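Local coordinates for protein carbonic anhydrase (PDB 7COI) that probably catalyses the reversible hydration of carbon dioxide to hydrogencarbonate, as a beta-class carbonic anhydrase with one zinc ion per subunit, at residues H140-L152 and G191-L203. Residues are numbered along the deposited sequence; the frame is centred on the assembly and turned at random.
Sequences HRNIANVIHPADL and GILDPWLIPLRQL
Trp196 reaches from the helix into the bend that follows strand 137-142 and contributes the largest share of the 508 Å² buried here. Its CG stands anti to the backbone N, which carries the indole off the helix to residues 142-151. There Trp196 NE1 donates to the backbone O of Ile143 over 2.8 Å, nearly straight at 177° and in the ring plane. Farther along the same edge, Trp196 CZ2 lies 3.4 Å from ND2 of Asn142, whose amide is turned steeply to the indole and is itself held by two bonds to the backbone of Val146, OD1 taking its N-H and ND2 giving to its O. One indole face receives the edge of His148, an edge-to-face pair in which the centroids of the imidazole and of the six-membered ring of Trp196 lie 4.4 Å apart, with planes at 51°. A more bent bond, 131°, runs from His148 NE2 to Trp196 O over 2.8 Å. Pro199, at the kink of the helix, puts CG over a face of the imidazole, 3.3 Å from His148 CE1. In the beta-carbonic anhydrase fold this bend follows the strand at one border of the chain's sheet and passes the metal site: Ala144 lies beside Cys119 and Cys178, both zinc ligands, and its CB meets Leu200 CD1 at 3.9 Å. Packing is looser at two margins. Ile143 CG2 comes no nearer than 4.2 Å to Leu193 CD2, and partly exposed Asp151 only skirts the indole, OD2 being 4.0 Å from Trp196 CH2, while its carboxylate caps helix 152-164 through Ser153 N and also bonds Ser154.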
loop_
_atom_site.group_PDB
_atom_site.type_symbol
_atom_site.label_atom_id
_atom_site.label_comp_id
_atom_site.label_asym_id
_atom_site.label_seq_id
_atom_site.Cartn_x
_atom_site.Cartn_y
_atom_site.Cartn_z
ATOM N N HIS A 140 14.675 2.287 9.606
ATOM C CA HIS A 140 13.576 1.487 9.028
ATOM C C HIS A 140 14.047 0.051 8.860
ATOM O O HIS A 140 15.078 -0.200 8.197
ATOM C CB HIS A 140 13.134 2.086 7.694
ATOM C CG HIS A 140 11.887 1.499 7.124
ATOM N ND1 HIS A 140 10.701 1.408 7.852
ATOM C CD2 HIS A 140 11.625 1.004 5.885
ATOM C CE1 HIS A 140 9.764 0.891 7.072
ATOM N NE2 HIS A 140 10.304 0.615 5.871
ATOM N N ARG A 141 13.281 -0.888 9.374
ATOM C CA ARG A 141 13.566 -2.338 9.231
ATOM C C ARG A 141 12.285 -3.037 8.804
ATOM O O ARG A 141 11.214 -2.765 9.403
ATOM C CB ARG A 141 14.129 -2.911 10.536
ATOM C CG ARG A 141 15.568 -2.475 10.772
ATOM C CD ARG A 141 16.035 -2.765 12.152
ATOM N NE ARG A 141 16.216 -4.184 12.403
ATOM C CZ ARG A 141 16.534 -4.700 13.591
ATOM N NH1 ARG A 141 16.656 -3.921 14.652
ATOM N NH2 ARG A 141 16.707 -5.991 13.704
ATOM N N ASN A 142 12.373 -3.838 7.751
ATOM C CA ASN A 142 11.222 -4.536 7.150
ATOM C C ASN A 142 11.719 -5.914 6.706
ATOM O O ASN A 142 12.942 -6.221 6.869
ATOM C CB ASN A 142 10.552 -3.695 6.052
ATOM C CG ASN A 142 11.415 -3.542 4.816
ATOM O OD1 ASN A 142 12.346 -4.326 4.622
ATOM N ND2 ASN A 142 11.120 -2.530 3.991
ATOM N N ILE A 143 10.835 -6.725 6.147
ATOM C CA ILE A 143 11.240 -8.078 5.667
ATOM C C ILE A 143 12.197 -7.947 4.465
ATOM O O ILE A 143 11.784 -7.450 3.388
ATOM C CB ILE A 143 10.046 -8.968 5.340
ATOM C CG1 ILE A 143 9.181 -9.220 6.578
ATOM C CG2 ILE A 143 10.552 -10.277 4.733
ATOM C CD1 ILE A 143 9.896 -9.855 7.759
ATOM N N ALA A 144 13.444 -8.372 4.660
ATOM C CA ALA A 144 14.497 -8.444 3.621
ATOM C C ALA A 144 14.846 -7.065 3.069
ATOM O O ALA A 144 15.357 -6.990 1.930
ATOM C CB ALA A 144 14.042 -9.344 2.497
ATOM N N ASN A 145 14.698 -6.001 3.867
ATOM C CA ASN A 145 15.219 -4.655 3.495
ATOM C C ASN A 145 14.781 -4.357 2.048
ATOM O O ASN A 145 15.578 -3.798 1.285
ATOM C CB ASN A 145 16.743 -4.545 3.739
ATOM C CG ASN A 145 17.614 -5.659 3.166
ATOM O OD1 ASN A 145 17.803 -6.682 3.804
ATOM N ND2 ASN A 145 18.178 -5.441 1.978
ATOM N N VAL A 146 13.513 -4.606 1.709
ATOM C CA VAL A 146 12.979 -4.426 0.330
ATOM C C VAL A 146 12.459 -3.000 0.192
ATOM O O VAL A 146 11.734 -2.520 1.076
ATOM C CB VAL A 146 11.886 -5.459 0.002
ATOM C CG1 VAL A 146 11.222 -5.194 -1.344
ATOM C CG2 VAL A 146 12.454 -6.853 0.030
ATOM N N ILE A 147 12.846 -2.332 -0.889
ATOM C CA ILE A 147 12.294 -1.004 -1.257
ATOM C C ILE A 147 11.312 -1.189 -2.396
ATOM O O ILE A 147 11.747 -1.288 -3.562
ATOM C CB ILE A 147 13.391 0.018 -1.605
ATOM C CG1 ILE A 147 14.497 0.030 -0.546
ATOM C CG2 ILE A 147 12.783 1.388 -1.829
ATOM C CD1 ILE A 147 15.070 1.379 -0.252
ATOM N N HIS A 148 10.018 -1.232 -2.081
ATOM C CA HIS A 148 8.944 -1.113 -3.088
ATOM C C HIS A 148 8.854 0.364 -3.405
ATOM O O HIS A 148 8.672 1.152 -2.488
ATOM C CB HIS A 148 7.602 -1.609 -2.548
ATOM C CG HIS A 148 7.556 -3.073 -2.292
ATOM N ND1 HIS A 148 7.000 -3.947 -3.189
ATOM C CD2 HIS A 148 7.921 -3.801 -1.210
ATOM C CE1 HIS A 148 7.062 -5.165 -2.668
ATOM N NE2 HIS A 148 7.609 -5.102 -1.477
ATOM N N PRO A 149 8.969 0.773 -4.682
ATOM C CA PRO A 149 8.970 2.193 -5.025
ATOM C C PRO A 149 7.814 2.997 -4.423
ATOM O O PRO A 149 8.066 4.079 -3.955
ATOM C CB PRO A 149 8.845 2.166 -6.558
ATOM C CG PRO A 149 9.508 0.870 -6.962
ATOM C CD PRO A 149 9.138 -0.104 -5.862
ATOM N N ALA A 150 6.606 2.460 -4.431
ATOM C CA ALA A 150 5.409 3.198 -3.973
ATOM C C ALA A 150 4.957 2.771 -2.568
ATOM O O ALA A 150 3.847 3.167 -2.174
ATOM C CB ALA A 150 4.312 3.004 -4.981
ATOM N N ASP A 151 5.810 2.082 -1.812
ATOM C CA ASP A 151 5.519 1.714 -0.399
ATOM C C ASP A 151 5.502 2.979 0.453
ATOM O O ASP A 151 6.539 3.678 0.547
ATOM C CB ASP A 151 6.539 0.699 0.098
ATOM C CG ASP A 151 6.489 0.439 1.590
ATOM O OD1 ASP A 151 5.382 0.496 2.159
ATOM O OD2 ASP A 151 7.556 0.239 2.148
ATOM N N LEU A 152 4.374 3.309 1.088
ATOM C CA LEU A 152 4.327 4.513 1.947
ATOM C C LEU A 152 5.179 4.333 3.196
ATOM O O LEU A 152 5.624 5.338 3.754
ATOM C CB LEU A 152 2.893 4.829 2.365
ATOM C CG LEU A 152 1.988 5.365 1.270
ATOM C CD1 LEU A 152 0.646 5.737 1.888
ATOM C CD2 LEU A 152 2.618 6.562 0.580
ATOM N N GLY A 191 1.350 -16.601 1.793
ATOM C CA GLY A 191 0.231 -15.707 2.113
ATOM C C GLY A 191 0.629 -14.285 1.841
ATOM O O GLY A 191 1.055 -13.993 0.717
ATOM N N ILE A 192 0.424 -13.404 2.816
ATOM C CA ILE A 192 0.670 -11.944 2.649
ATOM C C ILE A 192 2.142 -11.677 2.324
ATOM O O ILE A 192 2.430 -10.642 1.769
ATOM C CB ILE A 192 0.191 -11.180 3.901
ATOM C CG1 ILE A 192 -0.021 -9.708 3.576
ATOM C CG2 ILE A 192 1.139 -11.383 5.086
ATOM C CD1 ILE A 192 -0.483 -8.868 4.759
ATOM N N LEU A 193 3.061 -12.596 2.625
ATOM C CA LEU A 193 4.482 -12.420 2.246
ATOM C C LEU A 193 4.652 -12.443 0.729
ATOM O O LEU A 193 5.601 -11.828 0.282
ATOM C CB LEU A 193 5.360 -13.482 2.913
ATOM C CG LEU A 193 5.657 -13.192 4.378
ATOM C CD1 LEU A 193 6.043 -14.470 5.085
ATOM C CD2 LEU A 193 6.774 -12.161 4.482
ATOM N N ASP A 194 3.767 -13.099 -0.018
ATOM C CA ASP A 194 3.954 -13.270 -1.478
ATOM C C ASP A 194 4.032 -11.918 -2.176
ATOM O O ASP A 194 4.985 -11.671 -2.906
ATOM C CB ASP A 194 2.870 -14.143 -2.097
ATOM C CG ASP A 194 2.976 -15.617 -1.723
ATOM O OD1 ASP A 194 3.891 -15.983 -0.987
ATOM O OD2 ASP A 194 2.112 -16.391 -2.185
ATOM N N PRO A 195 3.059 -10.991 -2.045
ATOM C CA PRO A 195 3.203 -9.694 -2.704
ATOM C C PRO A 195 4.431 -8.931 -2.207
ATOM O O PRO A 195 5.074 -8.221 -3.007
ATOM C CB PRO A 195 1.865 -8.968 -2.451
ATOM C CG PRO A 195 1.232 -9.728 -1.287
ATOM C CD PRO A 195 1.747 -11.148 -1.399
ATOM N N TRP A 196 4.707 -9.019 -0.919
ATOM C CA TRP A 196 5.843 -8.305 -0.312
ATOM C C TRP A 196 7.145 -8.728 -1.022
ATOM O O TRP A 196 8.020 -7.861 -1.265
ATOM C CB TRP A 196 5.924 -8.538 1.202
ATOM C CG TRP A 196 7.098 -7.777 1.735
ATOM C CD1 TRP A 196 8.347 -8.254 2.034
ATOM C CD2 TRP A 196 7.148 -6.356 1.923
ATOM N NE1 TRP A 196 9.146 -7.232 2.420
ATOM C CE2 TRP A 196 8.464 -6.048 2.312
ATOM C CE3 TRP A 196 6.224 -5.321 1.762
ATOM C CZ2 TRP A 196 8.870 -4.751 2.612
ATOM C CZ3 TRP A 196 6.636 -4.022 2.015
ATOM C CH2 TRP A 196 7.940 -3.756 2.438
ATOM N N LEU A 197 7.272 -10.016 -1.323
ATOM C CA LEU A 197 8.540 -10.589 -1.849
ATOM C C LEU A 197 8.641 -10.463 -3.363
ATOM O O LEU A 197 9.693 -10.840 -3.896
ATOM C CB LEU A 197 8.643 -12.058 -1.409
ATOM C CG LEU A 197 8.817 -12.224 0.103
ATOM C CD1 LEU A 197 8.743 -13.695 0.471
ATOM C CD2 LEU A 197 10.093 -11.585 0.611
ATOM N N ILE A 198 7.648 -9.912 -4.046
ATOM C CA ILE A 198 7.665 -9.873 -5.537
ATOM C C ILE A 198 8.977 -9.257 -6.043
ATOM O O ILE A 198 9.529 -9.782 -7.026
ATOM C CB ILE A 198 6.426 -9.157 -6.098
ATOM C CG1 ILE A 198 5.195 -10.040 -6.018
ATOM C CG2 ILE A 198 6.689 -8.714 -7.532
ATOM C CD1 ILE A 198 3.887 -9.272 -6.253
ATOM N N PRO A 199 9.492 -8.122 -5.508
ATOM C CA PRO A 199 10.726 -7.533 -6.038
ATOM C C PRO A 199 11.929 -8.481 -6.050
ATOM O O PRO A 199 12.741 -8.402 -6.974
ATOM C CB PRO A 199 10.982 -6.337 -5.113
ATOM C CG PRO A 199 9.580 -5.919 -4.676
ATOM C CD PRO A 199 8.882 -7.249 -4.479
ATOM N N LEU A 200 12.006 -9.351 -5.044
ATOM C CA LEU A 200 13.058 -10.377 -4.948
ATOM C C LEU A 200 12.831 -11.427 -6.039
ATOM O O LEU A 200 13.823 -11.821 -6.659
ATOM C CB LEU A 200 13.053 -10.973 -3.554
ATOM C CG LEU A 200 13.627 -10.077 -2.464
ATOM C CD1 LEU A 200 13.270 -10.613 -1.097
ATOM C CD2 LEU A 200 15.134 -10.002 -2.601
ATOM N N ARG A 201 11.586 -11.840 -6.294
ATOM C CA ARG A 201 11.299 -12.807 -7.397
ATOM C C ARG A 201 11.548 -12.159 -8.756
ATOM O O ARG A 201 11.970 -12.875 -9.679
ATOM C CB ARG A 201 9.907 -13.399 -7.273
ATOM C CG ARG A 201 9.716 -14.284 -6.068
ATOM C CD ARG A 201 8.338 -14.876 -6.083
ATOM N NE ARG A 201 8.186 -15.630 -4.867
ATOM C CZ ARG A 201 8.551 -16.887 -4.726
ATOM N NH1 ARG A 201 9.018 -17.550 -5.778
ATOM N NH2 ARG A 201 8.401 -17.478 -3.554
ATOM N N GLN A 202 11.376 -10.839 -8.888
ATOM C CA GLN A 202 11.680 -10.157 -10.165
ATOM C C GLN A 202 13.201 -10.257 -10.421
ATOM O O GLN A 202 13.613 -10.526 -11.588
ATOM C CB GLN A 202 11.219 -8.705 -10.124
ATOM C CG GLN A 202 9.693 -8.576 -10.042
ATOM C CD GLN A 202 9.283 -7.133 -9.922
ATOM O OE1 GLN A 202 9.882 -6.358 -9.180
ATOM N NE2 GLN A 202 8.275 -6.759 -10.680
ATOM N N LEU A 203 14.005 -10.029 -9.376
ATOM C CA LEU A 203 15.478 -10.155 -9.465
ATOM C C LEU A 203 15.845 -11.610 -9.750
ATOM O O LEU A 203 16.748 -11.832 -10.594
ATOM C CB LEU A 203 16.128 -9.652 -8.172
ATOM C CG LEU A 203 16.099 -8.151 -7.982
ATOM C CD1 LEU A 203 16.498 -7.795 -6.556
ATOM C CD2 LEU A 203 17.011 -7.467 -9.003
#